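Local coordinates for cation-transporting ATPase, E1-E2 family protein (Streptococcus pneumoniae, PDB 4F2F) that probably exports copper(I) from the cell at the cost of ATP, this cupredoxin-fold domain binding the copper(I) ions, at residues G13-R18 and K34-E39; I40-A45 and K71-T76; L80-F85 and K93-V98. One frame throughout, in Å; residues are numbered along the deposited sequence.

Interaction 1 (G13-R18 and K34-E39); sequences GIQKIR and KGIPAE
Gln-15 lays its side chain over the Pro-37 carbonyl and Ala-38, its CG 3.8 Å from Ala-38 CB, and ends at the carbonyl of Ile-36. There NE2 gives a hydrogen bond of 2.7 Å to Ile-36 O; the bond is bent, 145° at the hydrogen, and the donor stands tilted from the carbonyl plane. With CG between backbone N and carbonyl carbon (chi1 54°), the extended chain reaches this loop residue ahead of strand 38-44. Gln-33 N binds the other end, OE1, so both ends of this buried amide are held. Ile-36 in turn sets CG2 against Gly-13 O, while Ile-14 brings CD1 to Pro-37 CB at 3.9 Å, the two side chains crossing at about a right angle. On the face carrying Lys-16 and Glu-39 the chains run side by side, but NZ and OE1 form only a long salt bridge of 3.8 Å. The backbone bonds alternate: Gln-15 N to Pro-37 O (3.0 Å), Glu-39 N to Gln-15 O (2.9 Å) and Ile-17 N to Glu-39 O (3.2 Å). Bridges Gln-15/Ala-38 and Lys-16/Glu-39 mark a parallel strand pair of the cupredoxin-type beta fold.

Interaction 2 (I40-A45 and K71-T76); sequences ITFHRA and KVIRFT
An antiparallel strand pair of the cupredoxin fold joins 40-44 to 71-75; the axes of these two segments come within 4.5 Å and their directions are 153° apart. Two hydrogen-bonded pairs frame a non-hydrogen-bonded one. Ile-40 and Ile-73 exchange bonds: Ile-40 N to Ile-73 O is 2.9 Å and Ile-73 N to Ile-40 O 2.8 Å, the second donor lying above the plane of the Ile-40 carbonyl. Phe-42 and Lys-71 do the same, Phe-42 N reaching Lys-71 O at 2.9 Å. Between them Thr-41 faces Val-72, and OG1 of the threonine rests on CG2 of the valine at 3.5 Å, an oblique touch on the face opposite the isoleucines.

The apolar face is built by Ile-40, Phe-42 and Ile-73, continued by Phe-75. Ile-73 places CG1 beside its backbone N (chi1 -57°), which brings this atom 3.8 Å from Phe-42 CD1; it sits about equally near both ends of the CD1-CE1 bond, approaching the ring obliquely. Ile-40 extends past its CG1 to set CD1 3.9 Å from Phe-75 CE1. Lys-71 starts on the same face, but its chain leads away, and NZ is taken by Glu-63 and by Pro-64 O.

Strand 14-21 flanks 38-44 on its other edge, with Thr-41 and His-43 bonded to its backbone. Across the core, Ile-54 and Phe-56 of strand 53-56 pack on Phe-42, Ile-40 and Ile-73, while Ile-61 of strand 61-64 touches Ile-73 and Phe-75.

Interaction 3 (L80-F85 and K93-V98); sequences LGRHEF and KGSYTV
His-83 meets Tyr-96 first through CB, which sits over one face of the phenol ring, offset toward the rim, 3.5 Å from the ring centroid and 22° off its normal: a CH-pi contact. CG follows, 3.8 Å from Tyr-96 CE2, and CD2 lies close to the same CE2; the two ring planes meet obliquely, at 37°. Farther out CD2 comes 3.8 Å from Val-98 CG2, which lies at the imidazole edge. At the tip both nitrogens are bound outside the hairpin, ND1 to Glu-58 and NE2 to Glu-79 O, fixing the ring's rotation.

Phe-85 makes the second CH-pi contact. Its CG lies between backbone N and carbonyl carbon (chi1 74°), folding the ring over Gly-94, whose CA is 3.8 Å from the centroid. On the other face of the sheet, that of Arg-82 and Ser-95, the guanidinium lies over Ser-95 CB, CZ 3.6 Å from it. Water links Arg-82 NH2 to Gly-94 O, another joins Glu-84 O to Tyr-96 OH, and a third joins Glu-84 OE2 to Lys-93 NZ.

Three hydrogen-bonded pairs, Gly-81 with Val-98, His-83 with Tyr-96 and Phe-85 with Gly-94, hold this antiparallel hairpin. Strand 93-99 has strand 29-33 as its other neighbour, where Ser-95 OG bonds His-29, and Phe-56 of strand 53-56 meets the rings of Phe-85 and Tyr-96.

How the interactions relate
Interactions 1 and 2 share strand 38-44 and, with centres 11 Å apart, belong to one continuous piece of sheet: Ala-38 N lies 2.8 Å from Phe-75 O and Ile-17 O 2.9 Å from Thr-41 N, both probable hydrogen bonds. Interaction 3 meets this layer through side chains. Phe-42 CE2 approaches Phe-85 CE1 at 3.9 Å, and Phe-75 CZ approaches Tyr-96 CE2 at 3.9 Å, so interactions 2 and 3 close an aromatic core; Lys-34 CB on Val-98 CG1 (3.6 Å) links interaction 1. Strand 81-87 ends at copper ligand Cys-87; ligands Met-89 and Met-91 follow in the loop, Cys-50 binds both copper(I) ions, and the Lys-93 side chain lies about 8 Å from one.

Interaction 1 (G13-R18 and K34-E39)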
ATOM      1  N   GLY A  13      16.081  -8.300  -5.201  1.00 38.38           N
ATOM      2  CA  GLY A  13      15.805  -7.149  -6.043  1.00 42.80           C
ATOM      3  C   GLY A  13      14.332  -6.779  -6.097  1.00 35.89           C
ATOM      4  O   GLY A  13      13.892  -6.072  -7.004  1.00 40.70           O
ATOM      5  N   ILE A  14      13.569  -7.271  -5.125  1.00 36.26           N
ATOM      6  CA  ILE A  14      12.175  -6.884  -4.960  1.00 36.11           C
ATOM      7  C   ILE A  14      12.015  -6.307  -3.566  1.00 37.30           C
ATOM      8  O   ILE A  14      12.605  -6.811  -2.613  1.00 39.31           O
ATOM      9  CB  ILE A  14      11.232  -8.092  -5.075  1.00 34.48           C
ATOM     10  CG1 ILE A  14      11.569  -8.933  -6.309  1.00 40.93           C
ATOM     11  CG2 ILE A  14       9.772  -7.632  -5.089  1.00 35.04           C
ATOM     12  CD1 ILE A  14      10.984  -8.402  -7.594  1.00 40.96           C
ATOM     13  N   GLN A  15      11.224  -5.250  -3.436  1.00 25.54           N
ATOM     14  CA  GLN A  15      10.899  -4.742  -2.111  1.00 24.21           C
ATOM     15  C   GLN A  15       9.477  -5.158  -1.740  1.00 22.28           C
ATOM     16  O   GLN A  15       8.531  -4.901  -2.484  1.00 22.63           O
ATOM     17  CB  GLN A  15      11.088  -3.224  -2.034  1.00 23.37           C
ATOM     18  CG  GLN A  15      10.336  -2.425  -3.083  1.00 23.96           C
ATOM     19  CD  GLN A  15      10.725  -0.960  -3.069  1.00 22.01           C
ATOM     20  OE1 GLN A  15      11.124  -0.419  -2.036  1.00 22.68           O
ATOM     21  NE2 GLN A  15      10.618  -0.312  -4.221  1.00 25.13           N
ATOM     22  N   LYS A  16       9.334  -5.827  -0.602  1.00 21.72           N
ATOM     23  CA  LYS A  16       8.029  -6.336  -0.195  1.00 19.67           C
ATOM     24  C   LYS A  16       7.596  -5.779   1.150  1.00 23.30           C
ATOM     25  O   LYS A  16       8.422  -5.486   2.012  1.00 23.59           O
ATOM     26  CB  LYS A  16       8.032  -7.867  -0.141  1.00 23.70           C
ATOM     27  CG  LYS A  16       8.481  -8.534  -1.427  1.00 24.56           C
ATOM     28  CD  LYS A  16       8.255 -10.036  -1.381  1.00 31.60           C
ATOM     29  CE  LYS A  16       8.807 -10.710  -2.627  1.00 37.13           C
ATOM     30  NZ  LYS A  16       8.009 -11.908  -3.010  1.00 45.28           N
ATOM     31  N   ILE A  17       6.286  -5.641   1.319  1.00 19.69           N
ATOM     32  CA  ILE A  17       5.723  -5.198   2.583  1.00 20.81           C
ATOM     33  C   ILE A  17       4.263  -5.626   2.673  1.00 18.70           C
ATOM     34  O   ILE A  17       3.566  -5.708   1.661  1.00 18.51           O
ATOM     35  CB  ILE A  17       5.853  -3.670   2.751  1.00 20.51           C
ATOM     36  CG1 ILE A  17       5.419  -3.242   4.153  1.00 23.99           C
ATOM     37  CG2 ILE A  17       5.058  -2.946   1.678  1.00 23.00           C
ATOM     38  CD1 ILE A  17       5.847  -1.836   4.518  1.00 28.28           C
ATOM     39  N   ARG A  18       3.817  -5.919   3.890  1.00 19.91           N
ATOM     40  CA  ARG A  18       2.458  -6.380   4.129  1.00 20.04           C
ATOM     41  C   ARG A  18       1.666  -5.317   4.879  1.00 17.99           C
ATOM     42  O   ARG A  18       2.152  -4.734   5.850  1.00 21.94           O
ATOM     43  CB  ARG A  18       2.482  -7.680   4.933  1.00 22.88           C
ATOM     44  CG  ARG A  18       1.125  -8.330   5.131  1.00 26.55           C
ATOM     45  CD  ARG A  18       1.248  -9.572   6.000  1.00 29.03           C
ATOM     46  NE  ARG A  18      -0.011 -10.306   6.095  1.00 35.70           N
ATOM     47  CZ  ARG A  18      -0.951 -10.065   7.001  1.00 39.16           C
ATOM     48  NH1 ARG A  18      -0.784  -9.102   7.897  1.00 41.96           N
ATOM     49  NH2 ARG A  18      -2.065 -10.787   7.011  1.00 37.55           N
ATOM     50  N   LYS A  34      13.072   4.015  -5.073  1.00 24.90           N
ATOM     51  CA  LYS A  34      12.787   4.281  -6.480  1.00 24.03           C
ATOM     52  C   LYS A  34      13.485   3.269  -7.390  1.00 25.55           C
ATOM     53  O   LYS A  34      14.630   2.886  -7.147  1.00 27.32           O
ATOM     54  CB  LYS A  34      13.206   5.712  -6.849  1.00 31.71           C
ATOM     55  CG  LYS A  34      13.255   6.000  -8.346  1.00 27.75           C
ATOM     56  CD  LYS A  34      13.858   7.374  -8.627  1.00 32.96           C
ATOM     57  CE  LYS A  34      14.305   7.508 -10.080  1.00 40.04           C
ATOM     58  NZ  LYS A  34      13.165   7.476 -11.039  1.00 44.93           N
ATOM     59  N   GLY A  35      12.780   2.820  -8.424  1.00 25.37           N
ATOM     60  CA  GLY A  35      13.366   1.946  -9.426  1.00 24.67           C
ATOM     61  C   GLY A  35      13.403   0.466  -9.081  1.00 24.79           C
ATOM     62  O   GLY A  35      13.822  -0.353  -9.900  1.00 26.24           O
ATOM     63  N   ILE A  36      12.974   0.115  -7.872  1.00 27.27           N
ATOM     64  CA  ILE A  36      12.940  -1.287  -7.463  1.00 25.58           C
ATOM     65  C   ILE A  36      11.500  -1.798  -7.458  1.00 23.32           C
ATOM     66  O   ILE A  36      10.637  -1.215  -6.802  1.00 24.92           O
ATOM     67  CB  ILE A  36      13.568  -1.493  -6.072  1.00 25.68           C
ATOM     68  CG1 ILE A  36      14.963  -0.865  -6.011  1.00 34.10           C
ATOM     69  CG2 ILE A  36      13.620  -2.973  -5.724  1.00 29.28           C
ATOM     70  CD1 ILE A  36      15.935  -1.430  -7.025  1.00 32.99           C
ATOM     71  N   PRO A  37      11.235  -2.884  -8.206  1.00 24.40           N
ATOM     72  CA  PRO A  37       9.881  -3.447  -8.256  1.00 25.27           C
ATOM     73  C   PRO A  37       9.315  -3.652  -6.855  1.00 24.00           C
ATOM     74  O   PRO A  37       9.980  -4.228  -5.997  1.00 25.88           O
ATOM     75  CB  PRO A  37      10.096  -4.798  -8.942  1.00 28.13           C
ATOM     76  CG  PRO A  37      11.280  -4.572  -9.822  1.00 27.91           C
ATOM     77  CD  PRO A  37      12.176  -3.637  -9.054  1.00 27.76           C
ATOM     78  N   ALA A  38       8.098  -3.171  -6.629  1.00 23.65           N
ATOM     79  CA  ALA A  38       7.480  -3.264  -5.314  1.00 22.00           C
ATOM     80  C   ALA A  38       6.295  -4.220  -5.324  1.00 18.91           C
ATOM     81  O   ALA A  38       5.503  -4.232  -6.262  1.00 20.69           O
ATOM     82  CB  ALA A  38       7.056  -1.890  -4.823  1.00 23.03           C
ATOM     83  N   GLU A  39       6.195  -5.030  -4.274  1.00 18.48           N
ATOM     84  CA  GLU A  39       5.023  -5.864  -4.058  1.00 20.30           C
ATOM     85  C   GLU A  39       4.439  -5.558  -2.687  1.00 15.88           C
ATOM     86  O   GLU A  39       5.035  -5.870  -1.656  1.00 16.88           O
ATOM     87  CB  GLU A  39       5.362  -7.352  -4.207  1.00 21.98           C
ATOM     88  CG  GLU A  39       5.659  -7.770  -5.640  1.00 26.08           C
ATOM     89  CD  GLU A  39       5.662  -9.278  -5.839  1.00 26.83           C
ATOM     90  OE1 GLU A  39       5.297 -10.011  -4.896  1.00 29.03           O
ATOM     91  OE2 GLU A  39       6.028  -9.728  -6.947  1.00 29.13           O
TER

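Interaction 2 (I40-A45 and K71-T76)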
ATOM      1  N   ILE A  40       3.272  -4.923  -2.692  1.00 17.82           N
ATOM      2  CA  ILE A  40       2.609  -4.527  -1.465  1.00 17.44           C
ATOM      3  C   ILE A  40       1.402  -5.422  -1.247  1.00 16.13           C
ATOM      4  O   ILE A  40       0.412  -5.334  -1.971  1.00 18.48           O
ATOM      5  CB  ILE A  40       2.160  -3.060  -1.526  1.00 18.58           C
ATOM      6  CG1 ILE A  40       3.325  -2.172  -1.962  1.00 17.73           C
ATOM      7  CG2 ILE A  40       1.618  -2.612  -0.181  1.00 18.70           C
ATOM      8  CD1 ILE A  40       2.930  -0.735  -2.224  1.00 19.69           C
ATOM      9  N   THR A  41       1.501  -6.295  -0.252  1.00 17.30           N
ATOM     10  CA  THR A  41       0.454  -7.268   0.018  1.00 16.71           C
ATOM     11  C   THR A  41      -0.542  -6.730   1.034  1.00 17.84           C
ATOM     12  O   THR A  41      -0.191  -6.450   2.180  1.00 18.23           O
ATOM     13  CB  THR A  41       1.042  -8.597   0.514  1.00 18.11           C
ATOM     14  OG1 THR A  41       1.861  -9.160  -0.517  1.00 20.30           O
ATOM     15  CG2 THR A  41      -0.065  -9.582   0.864  1.00 17.78           C
ATOM     16  N   PHE A  42      -1.786  -6.582   0.593  1.00 15.26           N
ATOM     17  CA  PHE A  42      -2.874  -6.147   1.456  1.00 14.72           C
ATOM     18  C   PHE A  42      -3.685  -7.346   1.933  1.00 15.52           C
ATOM     19  O   PHE A  42      -4.040  -8.216   1.140  1.00 17.38           O
ATOM     20  CB  PHE A  42      -3.804  -5.201   0.697  1.00 16.32           C
ATOM     21  CG  PHE A  42      -3.260  -3.810   0.525  1.00 14.08           C
ATOM     22  CD1 PHE A  42      -2.342  -3.526  -0.475  1.00 15.59           C
ATOM     23  CD2 PHE A  42      -3.686  -2.782   1.347  1.00 16.28           C
ATOM     24  CE1 PHE A  42      -1.849  -2.242  -0.638  1.00 15.16           C
ATOM     25  CE2 PHE A  42      -3.197  -1.499   1.185  1.00 15.58           C
ATOM     26  CZ  PHE A  42      -2.277  -1.229   0.192  1.00 16.30           C
ATOM     27  N   HIS A  43      -3.979  -7.392   3.225  1.00 15.19           N
ATOM     28  CA  HIS A  43      -4.894  -8.396   3.756  1.00 17.20           C
ATOM     29  C   HIS A  43      -6.140  -7.713   4.291  1.00 18.12           C
ATOM     30  O   HIS A  43      -6.058  -6.890   5.203  1.00 17.46           O
ATOM     31  CB  HIS A  43      -4.233  -9.218   4.865  1.00 18.84           C
ATOM     32  CG  HIS A  43      -5.162 -10.184   5.533  1.00 19.94           C
ATOM     33  ND1 HIS A  43      -5.341 -10.221   6.898  1.00 26.37           N
ATOM     34  CD2 HIS A  43      -5.969 -11.143   5.020  1.00 25.65           C
ATOM     35  CE1 HIS A  43      -6.217 -11.165   7.200  1.00 23.42           C
ATOM     36  NE2 HIS A  43      -6.613 -11.738   6.078  1.00 23.48           N
ATOM     37  N   ARG A  44      -7.295  -8.050   3.726  1.00 15.72           N
ATOM     38  CA  ARG A  44      -8.550  -7.483   4.205  1.00 15.03           C
ATOM     39  C   ARG A  44      -9.093  -8.283   5.383  1.00 18.22           C
ATOM     40  O   ARG A  44      -9.661  -9.361   5.206  1.00 18.51           O
ATOM     41  CB  ARG A  44      -9.585  -7.414   3.083  1.00 14.66           C
ATOM     42  CG  ARG A  44     -10.914  -6.833   3.533  1.00 15.78           C
ATOM     43  CD  ARG A  44     -11.897  -6.713   2.387  1.00 16.37           C
ATOM     44  NE  ARG A  44     -13.250  -6.486   2.890  1.00 16.21           N
ATOM     45  CZ  ARG A  44     -14.350  -6.542   2.148  1.00 16.19           C
ATOM     46  NH1 ARG A  44     -14.271  -6.810   0.853  1.00 17.22           N
ATOM     47  NH2 ARG A  44     -15.534  -6.331   2.706  1.00 16.64           N
ATOM     48  N   ALA A  45      -8.922  -7.742   6.586  1.00 16.83           N
ATOM     49  CA  ALA A  45      -9.303  -8.439   7.808  1.00 17.37           C
ATOM     50  C   ALA A  45     -10.611  -7.920   8.396  1.00 23.37           C
ATOM     51  O   ALA A  45     -10.887  -8.119   9.579  1.00 31.31           O
ATOM     52  CB  ALA A  45      -8.191  -8.334   8.837  1.00 23.12           C
ATOM     53  N   LYS A  71      -4.332  -9.517  -1.503  1.00 16.46           N
ATOM     54  CA  LYS A  71      -4.058  -9.086  -2.869  1.00 14.80           C
ATOM     55  C   LYS A  71      -2.689  -8.419  -2.916  1.00 14.42           C
ATOM     56  O   LYS A  71      -2.373  -7.585  -2.066  1.00 16.49           O
ATOM     57  CB  LYS A  71      -5.133  -8.105  -3.359  1.00 20.25           C
ATOM     58  CG  LYS A  71      -6.416  -8.745  -3.896  1.00 20.64           C
ATOM     59  CD  LYS A  71      -6.188  -9.354  -5.276  1.00 22.44           C
ATOM     60  CE  LYS A  71      -7.449 -10.001  -5.836  1.00 25.52           C
ATOM     61  NZ  LYS A  71      -8.434  -9.016  -6.353  1.00 23.79           N
ATOM     62  N   VAL A  72      -1.873  -8.792  -3.898  1.00 16.64           N
ATOM     63  CA  VAL A  72      -0.567  -8.173  -4.069  1.00 18.13           C
ATOM     64  C   VAL A  72      -0.658  -7.038  -5.079  1.00 17.39           C
ATOM     65  O   VAL A  72      -0.988  -7.261  -6.244  1.00 22.27           O
ATOM     66  CB  VAL A  72       0.489  -9.192  -4.544  1.00 20.05           C
ATOM     67  CG1 VAL A  72       1.852  -8.523  -4.689  1.00 23.37           C
ATOM     68  CG2 VAL A  72       0.570 -10.365  -3.581  1.00 20.74           C
ATOM     69  N   ILE A  73      -0.367  -5.821  -4.629  1.00 16.87           N
ATOM     70  CA  ILE A  73      -0.320  -4.671  -5.522  1.00 19.38           C
ATOM     71  C   ILE A  73       1.102  -4.508  -6.045  1.00 19.92           C
ATOM     72  O   ILE A  73       2.036  -4.327  -5.262  1.00 18.19           O
ATOM     73  CB  ILE A  73      -0.755  -3.384  -4.801  1.00 17.44           C
ATOM     74  CG1 ILE A  73      -2.164  -3.545  -4.222  1.00 20.64           C
ATOM     75  CG2 ILE A  73      -0.685  -2.195  -5.747  1.00 21.34           C
ATOM     76  CD1 ILE A  73      -3.242  -3.769  -5.263  1.00 21.62           C
ATOM     77  N   ARG A  74       1.269  -4.584  -7.362  1.00 20.16           N
ATOM     78  CA  ARG A  74       2.606  -4.546  -7.949  1.00 23.70           C
ATOM     79  C   ARG A  74       2.841  -3.347  -8.860  1.00 23.05           C
ATOM     80  O   ARG A  74       2.061  -3.072  -9.770  1.00 26.36           O
ATOM     81  CB  ARG A  74       2.895  -5.831  -8.726  1.00 26.40           C
ATOM     82  CG  ARG A  74       3.009  -7.072  -7.864  1.00 31.82           C
ATOM     83  CD  ARG A  74       3.517  -8.241  -8.687  1.00 31.33           C
ATOM     84  NE  ARG A  74       4.756  -7.904  -9.379  1.00 38.10           N
ATOM     85  CZ  ARG A  74       4.937  -8.008 -10.693  1.00 37.85           C
ATOM     86  NH1 ARG A  74       3.959  -8.454 -11.469  1.00 43.88           N
ATOM     87  NH2 ARG A  74       6.102  -7.672 -11.228  1.00 42.42           N
ATOM     88  N   PHE A  75       3.931  -2.638  -8.597  1.00 23.31           N
ATOM     89  CA  PHE A  75       4.402  -1.586  -9.486  1.00 22.20           C
ATOM     90  C   PHE A  75       5.848  -1.237  -9.163  1.00 21.20           C
ATOM     91  O   PHE A  75       6.365  -1.604  -8.107  1.00 20.69           O
ATOM     92  CB  PHE A  75       3.488  -0.349  -9.433  1.00 22.72           C
ATOM     93  CG  PHE A  75       3.461   0.353  -8.096  1.00 21.82           C
ATOM     94  CD1 PHE A  75       2.551  -0.016  -7.115  1.00 23.68           C
ATOM     95  CD2 PHE A  75       4.322   1.408  -7.836  1.00 22.59           C
ATOM     96  CE1 PHE A  75       2.517   0.640  -5.893  1.00 22.53           C
ATOM     97  CE2 PHE A  75       4.295   2.066  -6.620  1.00 23.90           C
ATOM     98  CZ  PHE A  75       3.392   1.683  -5.647  1.00 22.10           C
ATOM     99  N   THR A  76       6.507  -0.552 -10.089  1.00 22.33           N
ATOM    100  CA  THR A  76       7.857  -0.071  -9.854  1.00 20.89           C
ATOM    101  C   THR A  76       7.804   1.443  -9.706  1.00 24.75           C
ATOM    102  O   THR A  76       7.596   2.159 -10.685  1.00 25.51           O
ATOM    103  CB  THR A  76       8.805  -0.461 -11.004  1.00 23.96           C
ATOM    104  OG1 THR A  76       8.783  -1.883 -11.180  1.00 24.84           O
ATOM    105  CG2 THR A  76      10.232  -0.013 -10.704  1.00 25.54           C
TER

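Interaction 3 (L80-F85 and K93-V98)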
ATOM      1  N   LEU A  80       9.783  10.288  -7.152  1.00 23.68           N
ATOM      2  CA  LEU A  80      10.153  10.530  -5.764  1.00 21.98           C
ATOM      3  C   LEU A  80       9.057  11.273  -5.010  1.00 20.10           C
ATOM      4  O   LEU A  80       8.229  11.956  -5.615  1.00 22.23           O
ATOM      5  CB  LEU A  80      11.452  11.335  -5.698  1.00 24.32           C
ATOM      6  CG  LEU A  80      12.696  10.683  -6.296  1.00 26.35           C
ATOM      7  CD1 LEU A  80      13.828  11.693  -6.409  1.00 37.91           C
ATOM      8  CD2 LEU A  80      13.123   9.487  -5.460  1.00 25.83           C
ATOM      9  N   GLY A  81       9.058  11.136  -3.688  1.00 22.32           N
ATOM     10  CA  GLY A  81       8.150  11.892  -2.845  1.00 22.85           C
ATOM     11  C   GLY A  81       7.041  11.081  -2.203  1.00 23.88           C
ATOM     12  O   GLY A  81       7.015   9.851  -2.283  1.00 22.54           O
ATOM     13  N   ARG A  82       6.121  11.789  -1.556  1.00 21.32           N
ATOM     14  CA  ARG A  82       4.987  11.174  -0.877  1.00 20.16           C
ATOM     15  C   ARG A  82       3.796  11.040  -1.821  1.00 20.94           C
ATOM     16  O   ARG A  82       3.417  11.999  -2.498  1.00 23.76           O
ATOM     17  CB  ARG A  82       4.591  12.023   0.332  1.00 23.19           C
ATOM     18  CG  ARG A  82       3.410  11.494   1.128  1.00 20.51           C
ATOM     19  CD  ARG A  82       2.733  12.630   1.881  1.00 21.70           C
ATOM     20  NE  ARG A  82       1.778  12.153   2.877  1.00 21.11           N
ATOM     21  CZ  ARG A  82       0.507  11.860   2.620  1.00 23.67           C
ATOM     22  NH1 ARG A  82       0.029  11.983   1.389  1.00 22.89           N
ATOM     23  NH2 ARG A  82      -0.286  11.438   3.597  1.00 25.30           N
ATOM     24  N   HIS A  83       3.211   9.847  -1.856  1.00 18.78           N
ATOM     25  CA  HIS A  83       2.055   9.563  -2.697  1.00 20.51           C
ATOM     26  C   HIS A  83       0.975   8.894  -1.860  1.00 20.07           C
ATOM     27  O   HIS A  83       1.277   8.169  -0.913  1.00 20.68           O
ATOM     28  CB  HIS A  83       2.450   8.644  -3.853  1.00 19.09           C
ATOM     29  CG  HIS A  83       3.656   9.109  -4.607  1.00 22.46           C
ATOM     30  ND1 HIS A  83       3.611  10.146  -5.511  1.00 22.45           N
ATOM     31  CD2 HIS A  83       4.938   8.679  -4.590  1.00 21.98           C
ATOM     32  CE1 HIS A  83       4.816  10.340  -6.016  1.00 22.84           C
ATOM     33  NE2 HIS A  83       5.639   9.461  -5.475  1.00 20.95           N
ATOM     34  N   GLU A  84      -0.284   9.128  -2.210  1.00 18.54           N
ATOM     35  CA  GLU A  84      -1.388   8.576  -1.436  1.00 17.92           C
ATOM     36  C   GLU A  84      -1.891   7.250  -1.998  1.00 16.82           C
ATOM     37  O   GLU A  84      -1.942   7.054  -3.214  1.00 17.92           O
ATOM     38  CB  GLU A  84      -2.544   9.580  -1.362  1.00 16.46           C
ATOM     39  CG  GLU A  84      -3.824   9.034  -0.731  1.00 17.60           C
ATOM     40  CD  GLU A  84      -4.938  10.066  -0.687  1.00 20.89           C
ATOM     41  OE1 GLU A  84      -6.037   9.785  -1.212  1.00 20.66           O
ATOM     42  OE2 GLU A  84      -4.720  11.157  -0.120  1.00 23.06           O
ATOM     43  N   PHE A  85      -2.231   6.338  -1.094  1.00 17.64           N
ATOM     44  CA  PHE A  85      -3.058   5.188  -1.431  1.00 14.63           C
ATOM     45  C   PHE A  85      -4.246   5.205  -0.477  1.00 17.30           C
ATOM     46  O   PHE A  85      -4.194   5.842   0.572  1.00 15.66           O
ATOM     47  CB  PHE A  85      -2.272   3.866  -1.367  1.00 15.99           C
ATOM     48  CG  PHE A  85      -1.973   3.379   0.031  1.00 16.54           C
ATOM     49  CD1 PHE A  85      -2.932   2.701   0.769  1.00 16.97           C
ATOM     50  CD2 PHE A  85      -0.714   3.550   0.585  1.00 16.36           C
ATOM     51  CE1 PHE A  85      -2.653   2.234   2.042  1.00 16.71           C
ATOM     52  CE2 PHE A  85      -0.427   3.087   1.859  1.00 17.84           C
ATOM     53  CZ  PHE A  85      -1.400   2.427   2.588  1.00 17.31           C
ATOM     54  N   LYS A  93      -7.130   6.193   4.402  1.00 19.55           N
ATOM     55  CA  LYS A  93      -5.961   6.601   3.633  1.00 18.59           C
ATOM     56  C   LYS A  93      -4.627   6.125   4.201  1.00 17.03           C
ATOM     57  O   LYS A  93      -4.516   5.755   5.372  1.00 19.79           O
ATOM     58  CB  LYS A  93      -5.922   8.123   3.502  1.00 19.38           C
ATOM     59  CG  LYS A  93      -7.125   8.723   2.802  1.00 23.52           C
ATOM     60  CD  LYS A  93      -7.109  10.230   2.951  1.00 28.42           C
ATOM     61  CE  LYS A  93      -8.270  10.868   2.218  1.00 37.96           C
ATOM     62  NZ  LYS A  93      -8.384  12.312   2.551  1.00 43.28           N
ATOM     63  N   GLY A  94      -3.615   6.150   3.341  1.00 18.28           N
ATOM     64  CA  GLY A  94      -2.252   5.824   3.709  1.00 19.34           C
ATOM     65  C   GLY A  94      -1.335   6.532   2.735  1.00 15.84           C
ATOM     66  O   GLY A  94      -1.800   7.268   1.865  1.00 17.54           O
ATOM     67  N   SER A  95      -0.034   6.325   2.873  1.00 19.04           N
ATOM     68  CA  SER A  95       0.906   6.960   1.967  1.00 18.70           C
ATOM     69  C   SER A  95       2.105   6.074   1.702  1.00 18.57           C
ATOM     70  O   SER A  95       2.471   5.231   2.524  1.00 19.65           O
ATOM     71  CB  SER A  95       1.370   8.316   2.515  1.00 19.34           C
ATOM     72  OG  SER A  95       2.279   8.167   3.589  1.00 21.41           O
ATOM     73  N   TYR A  96       2.705   6.258   0.535  1.00 18.16           N
ATOM     74  CA  TYR A  96       3.988   5.644   0.254  1.00 17.85           C
ATOM     75  C   TYR A  96       4.968   6.710  -0.206  1.00 21.11           C
ATOM     76  O   TYR A  96       4.693   7.469  -1.136  1.00 22.14           O
ATOM     77  CB  TYR A  96       3.867   4.495  -0.754  1.00 20.61           C
ATOM     78  CG  TYR A  96       3.303   4.860  -2.112  1.00 17.33           C
ATOM     79  CD1 TYR A  96       1.934   4.976  -2.310  1.00 19.48           C
ATOM     80  CD2 TYR A  96       4.139   5.048  -3.205  1.00 20.64           C
ATOM     81  CE1 TYR A  96       1.417   5.287  -3.553  1.00 18.32           C
ATOM     82  CE2 TYR A  96       3.633   5.360  -4.449  1.00 18.94           C
ATOM     83  CZ  TYR A  96       2.272   5.479  -4.618  1.00 19.75           C
ATOM     84  OH  TYR A  96       1.766   5.793  -5.855  1.00 20.88           O
ATOM     85  N   THR A  97       6.101   6.782   0.480  1.00 21.24           N
ATOM     86  CA  THR A  97       7.119   7.766   0.164  1.00 22.68           C
ATOM     87  C   THR A  97       8.240   7.081  -0.594  1.00 21.37           C
ATOM     88  O   THR A  97       8.829   6.111  -0.111  1.00 22.46           O
ATOM     89  CB  THR A  97       7.664   8.431   1.437  1.00 21.39           C
ATOM     90  OG1 THR A  97       6.583   9.043   2.150  1.00 23.74           O
ATOM     91  CG2 THR A  97       8.699   9.492   1.088  1.00 24.14           C
ATOM     92  N   VAL A  98       8.514   7.577  -1.796  1.00 21.02           N
ATOM     93  CA  VAL A  98       9.530   6.989  -2.653  1.00 21.62           C
ATOM     94  C   VAL A  98      10.839   7.755  -2.509  1.00 25.10           C
ATOM     95  O   VAL A  98      10.898   8.956  -2.779  1.00 26.38           O
ATOM     96  CB  VAL A  98       9.084   6.983  -4.125  1.00 22.39           C
ATOM     97  CG1 VAL A  98      10.166   6.377  -5.008  1.00 21.87           C
ATOM     98  CG2 VAL A  98       7.778   6.211  -4.275  1.00 21.41           C
TER
HETATM   99  O   HOH W   1      -2.726   9.689   3.016  1.00 24.73           O
HETATM  100  O   HOH W   2      -1.070   6.347  -5.881  1.00 23.34           O
HETATM  101  O   HOH W   3      -6.490  13.112   0.630  1.00 37.76           O